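DsbA-like disulfide oxidoreductase (Wolbachia endosymbiont of Drosophila melanogaster, PDB 6EEZ) probably catalyses thiol-disulfide exchange as a thioredoxin-fold disulfide isomerase, reshuffling disulfide bonds in its substrate proteins. Local coordinates at residues I36-C48 with R69-A82. Numbering follows the deposited sequence. Where two conformers were deposited one is given.
Sequences IAVGFLDYSCGHC and RDAPILGNASLKAA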
loop_
_atom_site.group_PDB
_atom_site.type_symbol
_atom_site.label_atom_id
_atom_site.label_comp_id
_atom_site.label_asym_id
_atom_site.label_seq_id
_atom_site.Cartn_x
_atom_site.Cartn_y
_atom_site.Cartn_z
ATOM N N ILE A 36 11.975 -4.209 -6.034
ATOM C CA ILE A 36 10.653 -4.293 -5.455
ATOM C C ILE A 36 10.432 -3.157 -4.460
ATOM O O ILE A 36 11.195 -2.994 -3.503
ATOM C CB ILE A 36 10.472 -5.657 -4.765
ATOM C CG1 ILE A 36 10.698 -6.778 -5.788
ATOM C CG2 ILE A 36 9.126 -5.773 -4.086
ATOM C CD1 ILE A 36 10.740 -8.147 -5.197
ATOM N N ALA A 37 9.403 -2.359 -4.707
ATOM C CA ALA A 37 9.022 -1.313 -3.778
ATOM C C ALA A 37 7.857 -1.808 -2.929
ATOM O O ALA A 37 7.007 -2.549 -3.422
ATOM C CB ALA A 37 8.652 -0.056 -4.528
ATOM N N VAL A 38 7.827 -1.422 -1.655
ATOM C CA VAL A 38 6.738 -1.798 -0.760
ATOM C C VAL A 38 6.198 -0.567 -0.031
ATOM O O VAL A 38 6.880 0.017 0.821
ATOM C CB VAL A 38 7.186 -2.853 0.256
ATOM C CG1 VAL A 38 5.988 -3.423 0.974
ATOM C CG2 VAL A 38 8.004 -3.975 -0.433
ATOM N N GLY A 39 4.968 -0.171 -0.377
ATOM C CA GLY A 39 4.401 1.087 0.094
ATOM C C GLY A 39 3.435 0.838 1.231
ATOM O O GLY A 39 2.650 -0.105 1.163
ATOM N N PHE A 40 3.531 1.656 2.284
ATOM C CA PHE A 40 2.657 1.556 3.470
ATOM C C PHE A 40 1.821 2.817 3.609
ATOM O O PHE A 40 2.372 3.894 3.794
ATOM C CB PHE A 40 3.479 1.333 4.743
ATOM C CG PHE A 40 4.215 0.018 4.778
ATOM C CD1 PHE A 40 5.424 -0.126 4.125
ATOM C CD2 PHE A 40 3.695 -1.067 5.472
ATOM C CE1 PHE A 40 6.117 -1.327 4.167
ATOM C CE2 PHE A 40 4.360 -2.263 5.513
ATOM C CZ PHE A 40 5.590 -2.398 4.858
ATOM N N LEU A 41 0.495 2.668 3.529
ATOM C CA LEU A 41 -0.438 3.799 3.397
ATOM C C LEU A 41 -1.707 3.642 4.249
ATOM O O LEU A 41 -2.200 2.544 4.467
ATOM C CB LEU A 41 -0.846 3.982 1.919
ATOM C CG LEU A 41 -0.008 4.965 1.075
ATOM C CD1 LEU A 41 1.468 4.502 0.719
ATOM C CD2 LEU A 41 -0.769 5.332 -0.199
ATOM N N ASP A 42 -2.198 4.775 4.735
ATOM C CA ASP A 42 -3.522 4.908 5.333
ATOM C C ASP A 42 -4.293 5.804 4.375
ATOM O O ASP A 42 -3.820 6.886 4.019
ATOM C CB ASP A 42 -3.453 5.521 6.730
ATOM C CG ASP A 42 -4.799 5.600 7.409
ATOM O OD1 ASP A 42 -5.747 6.223 6.851
ATOM O OD2 ASP A 42 -4.908 5.035 8.525
ATOM N N TYR A 43 -5.466 5.357 3.937
ATOM C CA TYR A 43 -6.207 6.106 2.928
ATOM C C TYR A 43 -6.683 7.501 3.392
ATOM O O TYR A 43 -6.858 8.398 2.556
ATOM C CB TYR A 43 -7.395 5.274 2.457
ATOM C CG TYR A 43 -6.993 4.146 1.554
ATOM C CD1 TYR A 43 -6.269 4.386 0.390
ATOM C CD2 TYR A 43 -7.342 2.842 1.851
ATOM C CE1 TYR A 43 -5.895 3.355 -0.430
ATOM C CE2 TYR A 43 -6.989 1.811 1.029
ATOM C CZ TYR A 43 -6.258 2.067 -0.105
ATOM O OH TYR A 43 -5.882 1.022 -0.917
ATOM N N SER A 44 -6.880 7.700 4.697
ATOM C CA SER A 44 -7.370 8.984 5.211
ATOM C C SER A 44 -6.228 9.942 5.563
ATOM O O SER A 44 -6.464 11.066 5.998
ATOM C CB SER A 44 -8.247 8.774 6.455
ATOM O OG SER A 44 -9.183 7.715 6.285
ATOM N N CYS A 45 -4.990 9.499 5.381
ATOM C CA CYS A 45 -3.827 10.319 5.716
ATOM C C CYS A 45 -3.536 11.334 4.601
ATOM O O CYS A 45 -3.439 10.976 3.426
ATOM C CB CYS A 45 -2.620 9.396 5.994
ATOM S SG CYS A 45 -1.025 9.914 5.408
ATOM N N GLY A 46 -3.405 12.603 4.978
ATOM C CA GLY A 46 -3.190 13.680 4.017
ATOM C C GLY A 46 -1.965 13.486 3.120
ATOM O O GLY A 46 -2.031 13.774 1.923
ATOM N N HIS A 47 -0.839 13.031 3.690
ATOM C CA HIS A 47 0.372 12.836 2.896
ATOM C C HIS A 47 0.242 11.603 2.035
ATOM O O HIS A 47 0.789 11.574 0.952
ATOM C CB HIS A 47 1.631 12.734 3.764
ATOM C CG HIS A 47 2.034 14.038 4.365
ATOM N ND1 HIS A 47 1.511 14.490 5.557
ATOM C CD2 HIS A 47 2.863 15.010 3.924
ATOM C CE1 HIS A 47 2.010 15.683 5.832
ATOM N NE2 HIS A 47 2.830 16.027 4.855
ATOM N N CYS A 48 -0.491 10.598 2.492
ATOM C CA CYS A 48 -0.719 9.409 1.677
ATOM C C CYS A 48 -1.536 9.804 0.445
ATOM O O CYS A 48 -1.239 9.386 -0.661
ATOM C CB CYS A 48 -1.437 8.298 2.460
ATOM S SG CYS A 48 -0.405 7.403 3.690
ATOM N N ARG A 69 0.794 -2.178 0.920
ATOM C CA ARG A 69 0.446 -2.548 2.285
ATOM C C ARG A 69 -0.517 -1.572 2.913
ATOM O O ARG A 69 -0.163 -0.453 3.245
ATOM C CB ARG A 69 1.697 -2.645 3.133
ATOM C CG ARG A 69 2.527 -3.815 2.735
ATOM C CD ARG A 69 1.711 -5.082 2.849
ATOM N NE ARG A 69 2.598 -6.205 3.038
ATOM C CZ ARG A 69 2.876 -6.793 4.191
ATOM N NH1 ARG A 69 2.295 -6.426 5.313
ATOM N NH2 ARG A 69 3.721 -7.800 4.190
ATOM N N ASP A 70 -1.751 -2.033 3.052
ATOM C CA ASP A 70 -2.817 -1.251 3.646
ATOM C C ASP A 70 -2.617 -1.277 5.151
ATOM O O ASP A 70 -2.788 -2.326 5.777
ATOM C CB ASP A 70 -4.180 -1.820 3.243
ATOM C CG ASP A 70 -4.530 -1.504 1.803
ATOM O OD1 ASP A 70 -4.772 -0.317 1.498
ATOM O OD2 ASP A 70 -4.533 -2.429 0.969
ATOM N N ALA A 71 -2.229 -0.138 5.713
ATOM C CA ALA A 71 -1.870 -0.059 7.138
ATOM C C ALA A 71 -2.693 1.011 7.819
ATOM O O ALA A 71 -2.172 2.061 8.194
ATOM C CB ALA A 71 -0.397 0.225 7.301
ATOM N N PRO A 72 -3.997 0.756 7.965
ATOM C CA PRO A 72 -4.888 1.713 8.617
ATOM C C PRO A 72 -4.502 1.926 10.087
ATOM O O PRO A 72 -4.449 0.944 10.846
ATOM C CB PRO A 72 -6.259 1.052 8.482
ATOM C CG PRO A 72 -5.957 -0.402 8.382
ATOM C CD PRO A 72 -4.690 -0.497 7.616
ATOM N N ILE A 73 -4.228 3.178 10.465
ATOM C CA ILE A 73 -3.988 3.553 11.866
ATOM C C ILE A 73 -4.736 4.833 12.288
ATOM O O ILE A 73 -4.701 5.220 13.467
ATOM C CB ILE A 73 -2.470 3.755 12.146
ATOM C CG1 ILE A 73 -1.856 4.743 11.148
ATOM C CG2 ILE A 73 -1.739 2.449 12.019
ATOM C CD1 ILE A 73 -0.481 5.231 11.519
ATOM N N LEU A 74 -5.432 5.481 11.350
ATOM C CA LEU A 74 -6.064 6.771 11.644
ATOM C C LEU A 74 -7.555 6.659 11.957
ATOM O O LEU A 74 -8.271 7.661 11.952
ATOM C CB LEU A 74 -5.839 7.744 10.486
ATOM C CG LEU A 74 -4.368 8.126 10.246
ATOM C CD1 LEU A 74 -4.244 9.050 9.054
ATOM C CD2 LEU A 74 -3.739 8.775 11.475
ATOM N N GLY A 75 -8.015 5.446 12.247
ATOM C CA GLY A 75 -9.366 5.251 12.756
ATOM C C GLY A 75 -10.298 4.342 11.965
ATOM O O GLY A 75 -9.901 3.596 11.057
ATOM N N ASN A 76 -11.568 4.428 12.328
ATOM C CA ASN A 76 -12.589 3.523 11.837
ATOM C C ASN A 76 -12.785 3.639 10.314
ATOM O O ASN A 76 -12.858 2.627 9.604
ATOM C CB ASN A 76 -13.895 3.794 12.598
ATOM C CG ASN A 76 -15.010 2.880 12.178
ATOM O OD1 ASN A 76 -16.101 3.334 11.819
ATOM N ND2 ASN A 76 -14.747 1.581 12.203
ATOM N N ALA A 77 -12.840 4.879 9.825
ATOM C CA ALA A 77 -12.980 5.170 8.398
ATOM C C ALA A 77 -11.819 4.580 7.564
ATOM O O ALA A 77 -12.028 4.094 6.457
ATOM C CB ALA A 77 -13.078 6.688 8.192
ATOM N N SER A 78 -10.604 4.610 8.107
ATOM C CA SER A 78 -9.433 4.083 7.402
ATOM C C SER A 78 -9.471 2.563 7.347
ATOM O O SER A 78 -9.088 1.961 6.358
ATOM C CB SER A 78 -8.142 4.531 8.077
ATOM O OG SER A 78 -7.890 5.904 7.875
ATOM N N LEU A 79 -9.936 1.954 8.427
ATOM C CA LEU A 79 -10.012 0.505 8.516
ATOM C C LEU A 79 -11.027 -0.010 7.533
ATOM O O LEU A 79 -10.806 -1.024 6.885
ATOM C CB LEU A 79 -10.387 0.068 9.932
ATOM C CG LEU A 79 -10.476 -1.436 10.198
ATOM C CD1 LEU A 79 -9.176 -2.137 9.863
ATOM C CD2 LEU A 79 -10.815 -1.696 11.652
ATOM N N LYS A 80 -12.151 0.700 7.434
ATOM C CA LYS A 80 -13.193 0.383 6.461
ATOM C C LYS A 80 -12.679 0.455 5.033
ATOM O O LYS A 80 -12.892 -0.460 4.243
ATOM C CB LYS A 80 -14.370 1.334 6.605
ATOM C CG LYS A 80 -15.235 1.088 7.806
ATOM C CD LYS A 80 -16.350 2.101 7.799
ATOM C CE LYS A 80 -17.349 1.889 8.916
ATOM N NZ LYS A 80 -18.294 3.023 8.935
ATOM N N ALA A 81 -12.011 1.552 4.704
ATOM C CA ALA A 81 -11.525 1.738 3.351
ATOM C C ALA A 81 -10.433 0.707 3.065
ATOM O O ALA A 81 -10.365 0.150 1.972
ATOM C CB ALA A 81 -11.024 3.156 3.147
ATOM N N ALA A 82 -9.628 0.392 4.072
ATOM C CA ALA A 82 -8.598 -0.619 3.895
ATOM C C ALA A 82 -9.237 -1.978 3.639
ATOM O O ALA A 82 -8.848 -2.674 2.705
ATOM C CB ALA A 82 -7.672 -0.685 5.106
HETATM O O HOH W 1 -4.841 1.489 3.769
HETATM O O HOH W 2 -6.590 2.951 5.091
#
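In the thioredoxin fold of this protein, the strand that delivers the CxxC motif, Cys45 to Cys48, runs parallel to strand 65-70, and the loops leaving the two strands are tied together by Asp42. Arg69 N donates to Gly39 O, Arg69 O accepts from Leu41 N, and Leu41 O takes Ala71 N at 3.0 Å. On one side of this ladder the Arg69 methylenes cover a face of the Phe40 ring, Arg69 CG lying 4.1 Å from the centroid of the Phe40 ring in a CH-pi contact.

Beyond the strands the Asp42 carboxylate takes over. With CG anti to the backbone N (chi1 -177°), it reaches into the 71-75 loop, where Asp42 OD2 accepts from Ile73 N at 2.8 Å, nearly along the C-O bond, and from Leu74 N on the syn side, 31° out of plane. Asp42 OD1 closes an Asx turn with Ser44 N at 2.8 Å. The backbone N-H groups of Ser44, Ile73 and Leu74 thus grip the buried carboxylate; Ser78 OG also lies against Asp42 OD1, at a doubtfully short separation. Ser44 OG donates to Ser78 OG at 2.7 Å. A water bridges Tyr43 N and Ser78 O. Leu74 CD1 lies beside Cys45 at the start of the CxxC motif, and in the conformer modelled here Asp42 N donates to Cys48 SG.

Tyr43 lays CD2 against Ala81 CB, 3.9 Å away, on helix 76-91, and meets Ala103 and Leu104 of helix 96-105, whose Tyr96 OH hydrogen-bonds Asp70 OD2. Helix 137-154 packs on Phe40 and Ala71 and supplies Ser147 to Arg69 NH1; strand 161-164 flanks strand 36-41 along its other edge.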